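Ethylbenzene dehydrogenase alpha-subunit (Aromatoleum aromaticum, PDB 2IVF) is the large molybdopterin-family subunit of a dehydrogenase and holds a molybdenum atom, two pterin guanine dinucleotide cofactors and an iron/sulfur cluster. Local coordinates at residues Pro88-Asn100 with Trp104-Asn116. Numbering follows the deposited sequence.
Sequences PQGSCKFYVYVRN and WREEQAAQTPACN. With SF4 (iron/sulfur cluster), chain K.
Strands 94-99 and 104-108 run antiparallel at 162°, with Tyr95 and Glu107 exchanging both backbone hydrogen bonds. Further along, Tyr97 O accepts from Trp104 N at 2.8 Å and only weakly from Arg105 N. This pairing of two residues, Trp104 and Arg105, against Tyr97 is a classic beta bulge. The Arg99 guanidinium stacks on the Trp104 indole, planes 9° apart, in a cation-pi contact with Arg99 CZ over the five-membered ring. Arg99 NH1 also bonds the carbonyls of Glu71 and Lys73, which helps fix the guanidinium. Arg105 CD packs on the opposite indole face. Trp104 also makes an offset edge-to-face pair with Tyr97, in which the indole supplies the edge.

The two strands form a beta hairpin beside the iron/sulfur cluster, and strand 76-80 pairs with the far side of 94-99. Just before the hairpin, Cys92 SG binds an iron of the cluster at 2.2 Å. Phe94 CE1 lies 3.5 Å from cluster sulfur S4, while Gln108 CG sits over one face of the Phe94 ring.

Tyr97, Arg105 and Glu107 share a face of the hairpin. Arg105 grips Glu107 OE1 end-on with NH1 and NH2, and Arg217 of the beta-subunit makes a second salt bridge to that oxygen. Ala109 CB rests on the Tyr95 ring, and a water links Tyr95 OH to Ala109 O. The Lys93 chain bends at its third torsion (chi3 68°), which brings NZ to Gln111 OE1 at 2.8 Å, in the carbonyl plane.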
ATOM      1  N   PRO A  88       5.836   6.754  -8.092  1.00 23.71           N
ATOM      2  CA  PRO A  88       5.780   6.686  -9.554  1.00 23.77           C
ATOM      3  C   PRO A  88       4.786   5.617  -9.946  1.00 22.53           C
ATOM      4  O   PRO A  88       4.695   4.607  -9.257  1.00 22.36           O
ATOM      5  CB  PRO A  88       7.196   6.295  -9.919  1.00 23.14           C
ATOM      6  CG  PRO A  88       8.029   6.924  -8.893  1.00 24.54           C
ATOM      7  CD  PRO A  88       7.235   6.764  -7.607  1.00 23.79           C
ATOM      8  N   GLN A  89       4.006   5.849 -11.000  1.00 22.86           N
ATOM      9  CA  GLN A  89       2.956   4.875 -11.340  1.00 23.23           C
ATOM     10  C   GLN A  89       3.603   3.537 -11.594  1.00 24.12           C
ATOM     11  O   GLN A  89       4.549   3.465 -12.345  1.00 25.96           O
ATOM     12  CB  GLN A  89       2.141   5.355 -12.535  1.00 22.93           C
ATOM     13  CG  GLN A  89       0.647   5.130 -12.392  1.00 26.78           C
ATOM     14  CD  GLN A  89       0.234   3.743 -12.791  1.00 27.64           C
ATOM     15  OE1 GLN A  89       0.922   3.088 -13.574  1.00 28.04           O
ATOM     16  NE2 GLN A  89      -0.901   3.266 -12.243  1.00 26.70           N
ATOM     17  N   GLY A  90       3.129   2.463 -10.960  1.00 24.16           N
ATOM     18  CA  GLY A  90       3.887   1.222 -11.049  1.00 23.41           C
ATOM     19  C   GLY A  90       3.886   0.645 -12.455  1.00 23.14           C
ATOM     20  O   GLY A  90       4.866   0.011 -12.880  1.00 21.63           O
ATOM     21  N   SER A  91       2.783   0.854 -13.174  1.00 24.02           N
ATOM     22  CA  SER A  91       2.585   0.365 -14.536  1.00 24.31           C
ATOM     23  C   SER A  91       2.952  -1.085 -14.610  1.00 23.74           C
ATOM     24  O   SER A  91       3.604  -1.543 -15.564  1.00 23.41           O
ATOM     25  CB  SER A  91       3.399   1.116 -15.623  1.00 25.28           C
ATOM     26  OG  SER A  91       2.913   2.404 -15.744  1.00 33.93           O
ATOM     27  N   CYS A  92       2.503  -1.799 -13.594  1.00 22.02           N
ATOM     28  CA  CYS A  92       2.793  -3.200 -13.455  1.00 21.98           C
ATOM     29  C   CYS A  92       1.895  -4.028 -14.313  1.00 21.34           C
ATOM     30  O   CYS A  92       0.687  -3.916 -14.179  1.00 23.81           O
ATOM     31  CB  CYS A  92       2.554  -3.589 -12.006  1.00 20.90           C
ATOM     32  SG  CYS A  92       3.321  -2.539 -10.807  1.00 22.68           S
ATOM     33  N   LYS A  93       2.480  -4.865 -15.176  1.00 20.62           N
ATOM     34  CA  LYS A  93       1.748  -5.731 -16.062  1.00 21.64           C
ATOM     35  C   LYS A  93       1.367  -7.023 -15.335  1.00 21.91           C
ATOM     36  O   LYS A  93       2.248  -7.716 -14.792  1.00 21.52           O
ATOM     37  CB  LYS A  93       2.580  -6.073 -17.277  1.00 20.79           C
ATOM     38  CG  LYS A  93       1.747  -6.809 -18.371  1.00 20.64           C
ATOM     39  CD  LYS A  93       2.496  -6.892 -19.720  1.00 22.28           C
ATOM     40  CE  LYS A  93       3.725  -7.808 -19.618  1.00 23.58           C
ATOM     41  NZ  LYS A  93       4.261  -8.283 -20.931  1.00 21.16           N
ATOM     42  N   PHE A  94       0.074  -7.306 -15.302  1.00 22.43           N
ATOM     43  CA  PHE A  94      -0.438  -8.529 -14.696  1.00 23.19           C
ATOM     44  C   PHE A  94      -1.123  -9.426 -15.689  1.00 22.76           C
ATOM     45  O   PHE A  94      -1.704  -8.976 -16.671  1.00 21.41           O
ATOM     46  CB  PHE A  94      -1.469  -8.212 -13.624  1.00 23.70           C
ATOM     47  CG  PHE A  94      -0.871  -7.788 -12.306  1.00 23.50           C
ATOM     48  CD1 PHE A  94      -0.250  -6.604 -12.194  1.00 24.23           C
ATOM     49  CD2 PHE A  94      -0.911  -8.624 -11.198  1.00 22.22           C
ATOM     50  CE1 PHE A  94       0.283  -6.199 -11.005  1.00 24.41           C
ATOM     51  CE2 PHE A  94      -0.376  -8.227 -10.006  1.00 22.34           C
ATOM     52  CZ  PHE A  94       0.237  -7.011  -9.915  1.00 23.77           C
ATOM     53  N   TYR A  95      -1.095 -10.698 -15.351  1.00 21.78           N
ATOM     54  CA  TYR A  95      -1.972 -11.682 -15.943  1.00 22.33           C
ATOM     55  C   TYR A  95      -3.218 -11.576 -15.127  1.00 23.23           C
ATOM     56  O   TYR A  95      -3.158 -11.610 -13.895  1.00 22.96           O
ATOM     57  CB  TYR A  95      -1.409 -13.053 -15.779  1.00 22.76           C
ATOM     58  CG  TYR A  95      -0.170 -13.307 -16.551  1.00 21.02           C
ATOM     59  CD1 TYR A  95      -0.131 -13.114 -17.949  1.00 21.33           C
ATOM     60  CD2 TYR A  95       0.964 -13.808 -15.924  1.00 21.30           C
ATOM     61  CE1 TYR A  95       1.018 -13.365 -18.663  1.00 22.64           C
ATOM     62  CE2 TYR A  95       2.060 -14.109 -16.636  1.00 20.04           C
ATOM     63  CZ  TYR A  95       2.099 -13.878 -17.998  1.00 21.78           C
ATOM     64  OH  TYR A  95       3.248 -14.143 -18.698  1.00 22.95           O
ATOM     65  N   VAL A  96      -4.331 -11.391 -15.810  1.00 23.05           N
ATOM     66  CA  VAL A  96      -5.662 -11.388 -15.200  1.00 23.06           C
ATOM     67  C   VAL A  96      -6.344 -12.685 -15.557  1.00 22.89           C
ATOM     68  O   VAL A  96      -6.571 -12.994 -16.759  1.00 22.83           O
ATOM     69  CB  VAL A  96      -6.482 -10.172 -15.683  1.00 21.81           C
ATOM     70  CG1 VAL A  96      -7.941 -10.171 -15.043  1.00 23.07           C
ATOM     71  CG2 VAL A  96      -5.684  -8.889 -15.311  1.00 22.28           C
ATOM     72  N   TYR A  97      -6.639 -13.484 -14.532  1.00 23.51           N
ATOM     73  CA  TYR A  97      -7.132 -14.862 -14.722  1.00 22.75           C
ATOM     74  C   TYR A  97      -8.630 -14.880 -14.552  1.00 23.94           C
ATOM     75  O   TYR A  97      -9.140 -14.519 -13.503  1.00 23.83           O
ATOM     76  CB  TYR A  97      -6.549 -15.829 -13.695  1.00 23.00           C
ATOM     77  CG  TYR A  97      -5.072 -16.001 -13.749  1.00 21.33           C
ATOM     78  CD1 TYR A  97      -4.229 -15.047 -13.184  1.00 23.56           C
ATOM     79  CD2 TYR A  97      -4.520 -17.155 -14.275  1.00 22.65           C
ATOM     80  CE1 TYR A  97      -2.893 -15.204 -13.188  1.00 22.95           C
ATOM     81  CE2 TYR A  97      -3.122 -17.347 -14.291  1.00 22.76           C
ATOM     82  CZ  TYR A  97      -2.327 -16.363 -13.739  1.00 22.60           C
ATOM     83  OH  TYR A  97      -0.977 -16.498 -13.736  1.00 22.87           O
ATOM     84  N   VAL A  98      -9.329 -15.259 -15.612  1.00 24.34           N
ATOM     85  CA  VAL A  98     -10.781 -15.215 -15.618  1.00 24.32           C
ATOM     86  C   VAL A  98     -11.278 -16.638 -15.559  1.00 25.38           C
ATOM     87  O   VAL A  98     -10.782 -17.492 -16.270  1.00 24.35           O
ATOM     88  CB  VAL A  98     -11.311 -14.545 -16.896  1.00 25.13           C
ATOM     89  CG1 VAL A  98     -12.856 -14.695 -17.007  1.00 23.69           C
ATOM     90  CG2 VAL A  98     -10.860 -13.101 -16.969  1.00 24.51           C
ATOM     91  N   ARG A  99     -12.257 -16.898 -14.712  1.00 26.63           N
ATOM     92  CA  ARG A  99     -12.952 -18.125 -14.828  1.00 28.77           C
ATOM     93  C   ARG A  99     -14.412 -17.992 -14.451  1.00 29.34           C
ATOM     94  O   ARG A  99     -14.798 -17.130 -13.658  1.00 28.46           O
ATOM     95  CB  ARG A  99     -12.233 -19.246 -14.080  1.00 29.53           C
ATOM     96  CG  ARG A  99     -12.163 -19.083 -12.650  1.00 29.66           C
ATOM     97  CD  ARG A  99     -11.311 -20.191 -12.040  1.00 29.10           C
ATOM     98  NE  ARG A  99     -11.567 -20.186 -10.624  1.00 27.75           N
ATOM     99  CZ  ARG A  99     -10.850 -20.797  -9.689  1.00 26.94           C
ATOM    100  NH1 ARG A  99      -9.752 -21.504  -9.979  1.00 23.48           N
ATOM    101  NH2 ARG A  99     -11.262 -20.668  -8.429  1.00 24.94           N
ATOM    102  N   ASN A 100     -15.227 -18.808 -15.114  1.00 30.94           N
ATOM    103  CA  ASN A 100     -16.664 -18.728 -14.929  1.00 31.68           C
ATOM    104  C   ASN A 100     -17.116 -17.280 -15.127  1.00 31.23           C
ATOM    105  O   ASN A 100     -17.948 -16.802 -14.386  1.00 32.41           O
ATOM    106  CB  ASN A 100     -17.015 -19.217 -13.514  1.00 33.18           C
ATOM    107  CG  ASN A 100     -16.478 -20.635 -13.221  1.00 35.90           C
ATOM    108  OD1 ASN A 100     -16.495 -21.505 -14.092  1.00 41.60           O
ATOM    109  ND2 ASN A 100     -16.017 -20.865 -11.988  1.00 40.69           N
ATOM    110  N   TRP A 104     -10.904 -14.105 -11.338  1.00 24.19           N
ATOM    111  CA  TRP A 104     -10.565 -14.928 -10.201  1.00 23.54           C
ATOM    112  C   TRP A 104      -9.366 -14.362  -9.438  1.00 23.67           C
ATOM    113  O   TRP A 104      -9.416 -14.198  -8.231  1.00 23.18           O
ATOM    114  CB  TRP A 104     -10.272 -16.320 -10.697  1.00 23.91           C
ATOM    115  CG  TRP A 104      -9.605 -17.167  -9.723  1.00 24.11           C
ATOM    116  CD1 TRP A 104      -9.909 -17.335  -8.410  1.00 25.76           C
ATOM    117  CD2 TRP A 104      -8.503 -18.005  -9.998  1.00 25.60           C
ATOM    118  NE1 TRP A 104      -9.004 -18.223  -7.841  1.00 25.94           N
ATOM    119  CE2 TRP A 104      -8.155 -18.659  -8.812  1.00 26.13           C
ATOM    120  CE3 TRP A 104      -7.742 -18.234 -11.129  1.00 25.52           C
ATOM    121  CZ2 TRP A 104      -7.097 -19.529  -8.746  1.00 25.08           C
ATOM    122  CZ3 TRP A 104      -6.719 -19.141 -11.063  1.00 25.69           C
ATOM    123  CH2 TRP A 104      -6.396 -19.753  -9.891  1.00 25.34           C
ATOM    124  N   ARG A 105      -8.283 -14.068 -10.159  1.00 23.63           N
ATOM    125  CA  ARG A 105      -7.080 -13.529  -9.522  1.00 23.42           C
ATOM    126  C   ARG A 105      -6.211 -12.908 -10.585  1.00 23.67           C
ATOM    127  O   ARG A 105      -6.524 -12.994 -11.790  1.00 22.72           O
ATOM    128  CB  ARG A 105      -6.285 -14.635  -8.837  1.00 23.75           C
ATOM    129  CG  ARG A 105      -5.645 -15.558  -9.811  1.00 23.48           C
ATOM    130  CD  ARG A 105      -4.888 -16.631  -9.115  1.00 22.65           C
ATOM    131  NE  ARG A 105      -3.659 -16.161  -8.487  1.00 22.30           N
ATOM    132  CZ  ARG A 105      -2.446 -16.158  -9.056  1.00 19.13           C
ATOM    133  NH1 ARG A 105      -2.270 -16.536 -10.293  1.00 19.91           N
ATOM    134  NH2 ARG A 105      -1.405 -15.749  -8.370  1.00 22.40           N
ATOM    135  N   GLU A 106      -5.128 -12.288 -10.112  1.00 22.85           N
ATOM    136  CA  GLU A 106      -4.129 -11.702 -10.987  1.00 22.95           C
ATOM    137  C   GLU A 106      -2.746 -12.081 -10.481  1.00 22.42           C
ATOM    138  O   GLU A 106      -2.566 -12.462  -9.317  1.00 22.13           O
ATOM    139  CB  GLU A 106      -4.298 -10.188 -11.003  1.00 22.81           C
ATOM    140  CG  GLU A 106      -4.290  -9.540  -9.593  1.00 24.66           C
ATOM    141  CD  GLU A 106      -5.679  -9.324  -9.070  1.00 26.98           C
ATOM    142  OE1 GLU A 106      -6.375  -8.391  -9.537  1.00 25.92           O
ATOM    143  OE2 GLU A 106      -6.097 -10.073  -8.173  1.00 26.66           O
ATOM    144  N   GLU A 107      -1.766 -11.979 -11.365  1.00 22.74           N
ATOM    145  CA  GLU A 107      -0.397 -12.204 -10.998  1.00 22.36           C
ATOM    146  C   GLU A 107       0.538 -11.461 -11.949  1.00 22.36           C
ATOM    147  O   GLU A 107       0.291 -11.404 -13.168  1.00 22.25           O
ATOM    148  CB  GLU A 107      -0.110 -13.710 -11.041  1.00 22.17           C
ATOM    149  CG  GLU A 107       1.327 -14.082 -10.678  1.00 22.32           C
ATOM    150  CD  GLU A 107       1.579 -15.549 -10.356  1.00 21.97           C
ATOM    151  OE1 GLU A 107       0.631 -16.380 -10.261  1.00 23.45           O
ATOM    152  OE2 GLU A 107       2.778 -15.899 -10.213  1.00 23.05           O
ATOM    153  N   GLN A 108       1.663 -11.005 -11.410  1.00 22.14           N
ATOM    154  CA  GLN A 108       2.604 -10.218 -12.202  1.00 21.72           C
ATOM    155  C   GLN A 108       3.128 -11.049 -13.341  1.00 21.24           C
ATOM    156  O   GLN A 108       3.493 -12.191 -13.153  1.00 21.26           O
ATOM    157  CB  GLN A 108       3.810  -9.772 -11.392  1.00 21.50           C
ATOM    158  CG  GLN A 108       3.501  -8.831 -10.252  1.00 21.19           C
ATOM    159  CD  GLN A 108       3.383  -9.551  -8.898  1.00 23.20           C
ATOM    160  OE1 GLN A 108       2.678 -10.588  -8.765  1.00 20.51           O
ATOM    161  NE2 GLN A 108       4.072  -8.988  -7.871  1.00 23.04           N
ATOM    162  N   ALA A 109       3.225 -10.441 -14.520  1.00 21.52           N
ATOM    163  CA  ALA A 109       3.838 -11.112 -15.640  1.00 20.82           C
ATOM    164  C   ALA A 109       5.355 -11.177 -15.467  1.00 20.61           C
ATOM    165  O   ALA A 109       5.945 -12.157 -15.854  1.00 22.27           O
ATOM    166  CB  ALA A 109       3.437 -10.434 -16.966  1.00 20.41           C
ATOM    167  N   ALA A 110       5.958 -10.155 -14.863  1.00 20.32           N
ATOM    168  CA  ALA A 110       7.413 -10.126 -14.612  1.00 21.17           C
ATOM    169  C   ALA A 110       8.183 -10.274 -15.950  1.00 21.23           C
ATOM    170  O   ALA A 110       8.996 -11.191 -16.158  1.00 20.25           O
ATOM    171  CB  ALA A 110       7.803 -11.254 -13.575  1.00 20.22           C
ATOM    172  N   GLN A 111       7.890  -9.354 -16.859  1.00 21.08           N
ATOM    173  CA  GLN A 111       8.458  -9.321 -18.198  1.00 22.17           C
ATOM    174  C   GLN A 111       8.979  -7.905 -18.500  1.00 22.80           C
ATOM    175  O   GLN A 111       8.818  -7.401 -19.609  1.00 23.22           O
ATOM    176  CB  GLN A 111       7.386  -9.738 -19.233  1.00 23.04           C
ATOM    177  CG  GLN A 111       7.003 -11.210 -19.114  1.00 23.61           C
ATOM    178  CD  GLN A 111       5.994 -11.677 -20.109  1.00 23.87           C
ATOM    179  OE1 GLN A 111       5.134 -10.948 -20.546  1.00 25.40           O
ATOM    180  NE2 GLN A 111       6.121 -12.931 -20.501  1.00 25.58           N
ATOM    181  N   THR A 112       9.638  -7.301 -17.522  1.00 22.39           N
ATOM    182  CA  THR A 112      10.225  -5.961 -17.696  1.00 23.68           C
ATOM    183  C   THR A 112      11.728  -6.057 -17.499  1.00 23.88           C
ATOM    184  O   THR A 112      12.226  -6.001 -16.382  1.00 24.91           O
ATOM    185  CB  THR A 112       9.602  -4.957 -16.757  1.00 23.93           C
ATOM    186  OG1 THR A 112       8.190  -5.049 -16.862  1.00 24.33           O
ATOM    187  CG2 THR A 112      10.090  -3.532 -17.063  1.00 23.60           C
ATOM    188  N   PRO A 113      12.461  -6.258 -18.593  1.00 24.28           N
ATOM    189  CA  PRO A 113      13.917  -6.414 -18.507  1.00 24.10           C
ATOM    190  C   PRO A 113      14.689  -5.178 -18.033  1.00 23.29           C
ATOM    191  O   PRO A 113      14.139  -4.101 -18.007  1.00 23.05           O
ATOM    192  CB  PRO A 113      14.314  -6.767 -19.943  1.00 24.14           C
ATOM    193  CG  PRO A 113      13.077  -7.349 -20.539  1.00 26.29           C
ATOM    194  CD  PRO A 113      12.002  -6.426 -19.980  1.00 25.16           C
ATOM    195  N   ALA A 114      15.949  -5.374 -17.660  1.00 22.92           N
ATOM    196  CA  ALA A 114      16.841  -4.257 -17.371  1.00 23.29           C
ATOM    197  C   ALA A 114      17.129  -3.438 -18.654  1.00 23.45           C
ATOM    198  O   ALA A 114      17.022  -3.948 -19.784  1.00 22.69           O
ATOM    199  CB  ALA A 114      18.166  -4.825 -16.775  1.00 24.79           C
ATOM    200  N   CYS A 115      17.586  -2.201 -18.454  1.00 23.28           N
ATOM    201  CA  CYS A 115      18.021  -1.338 -19.540  1.00 23.55           C
ATOM    202  C   CYS A 115      19.187  -1.917 -20.301  1.00 23.90           C
ATOM    203  O   CYS A 115      19.243  -1.761 -21.529  1.00 25.13           O
ATOM    204  CB  CYS A 115      18.339   0.064 -18.999  1.00 22.13           C
ATOM    205  SG  CYS A 115      19.666   0.157 -17.837  1.00 22.96           S
ATOM    206  N   ASN A 116      20.093  -2.580 -19.581  1.00 25.50           N
ATOM    207  CA  ASN A 116      21.157  -3.369 -20.157  1.00 26.81           C
ATOM    208  C   ASN A 116      21.725  -4.395 -19.153  1.00 27.14           C
ATOM    209  O   ASN A 116      21.325  -4.410 -18.003  1.00 26.58           O
ATOM    210  CB  ASN A 116      22.248  -2.487 -20.749  1.00 27.68           C
ATOM    211  CG  ASN A 116      22.949  -1.699 -19.754  1.00 29.48           C
ATOM    212  OD1 ASN A 116      22.735  -0.465 -19.672  1.00 35.75           O
ATOM    213  ND2 ASN A 116      23.862  -2.336 -19.004  1.00 28.34           N
TER
HETATM  214 FE1  SF4 K1984       0.298  -1.730  -7.256  1.00 26.13          FE
HETATM  215 FE2  SF4 K1984       1.589  -1.773  -9.644  1.00 25.31          FE
HETATM  216 FE3  SF4 K1984      -1.074  -1.842  -9.600  1.00 24.94          FE
HETATM  217 FE4  SF4 K1984       0.242   0.456  -8.881  1.00 25.16          FE
HETATM  218  S1  SF4 K1984       0.158  -0.445 -10.955  1.00 26.63           S
HETATM  219  S2  SF4 K1984      -1.571  -0.569  -7.784  1.00 23.36           S
HETATM  220  S3  SF4 K1984       2.099  -0.459  -7.909  1.00 24.81           S
HETATM  221  S4  SF4 K1984       0.326  -3.478  -8.781  1.00 26.13           S
HETATM  222  O   HOH W   1       5.034  -7.487 -14.141  1.00 17.35           O
HETATM  223  O   HOH W   2       5.289 -14.710 -17.161  1.00 20.94           O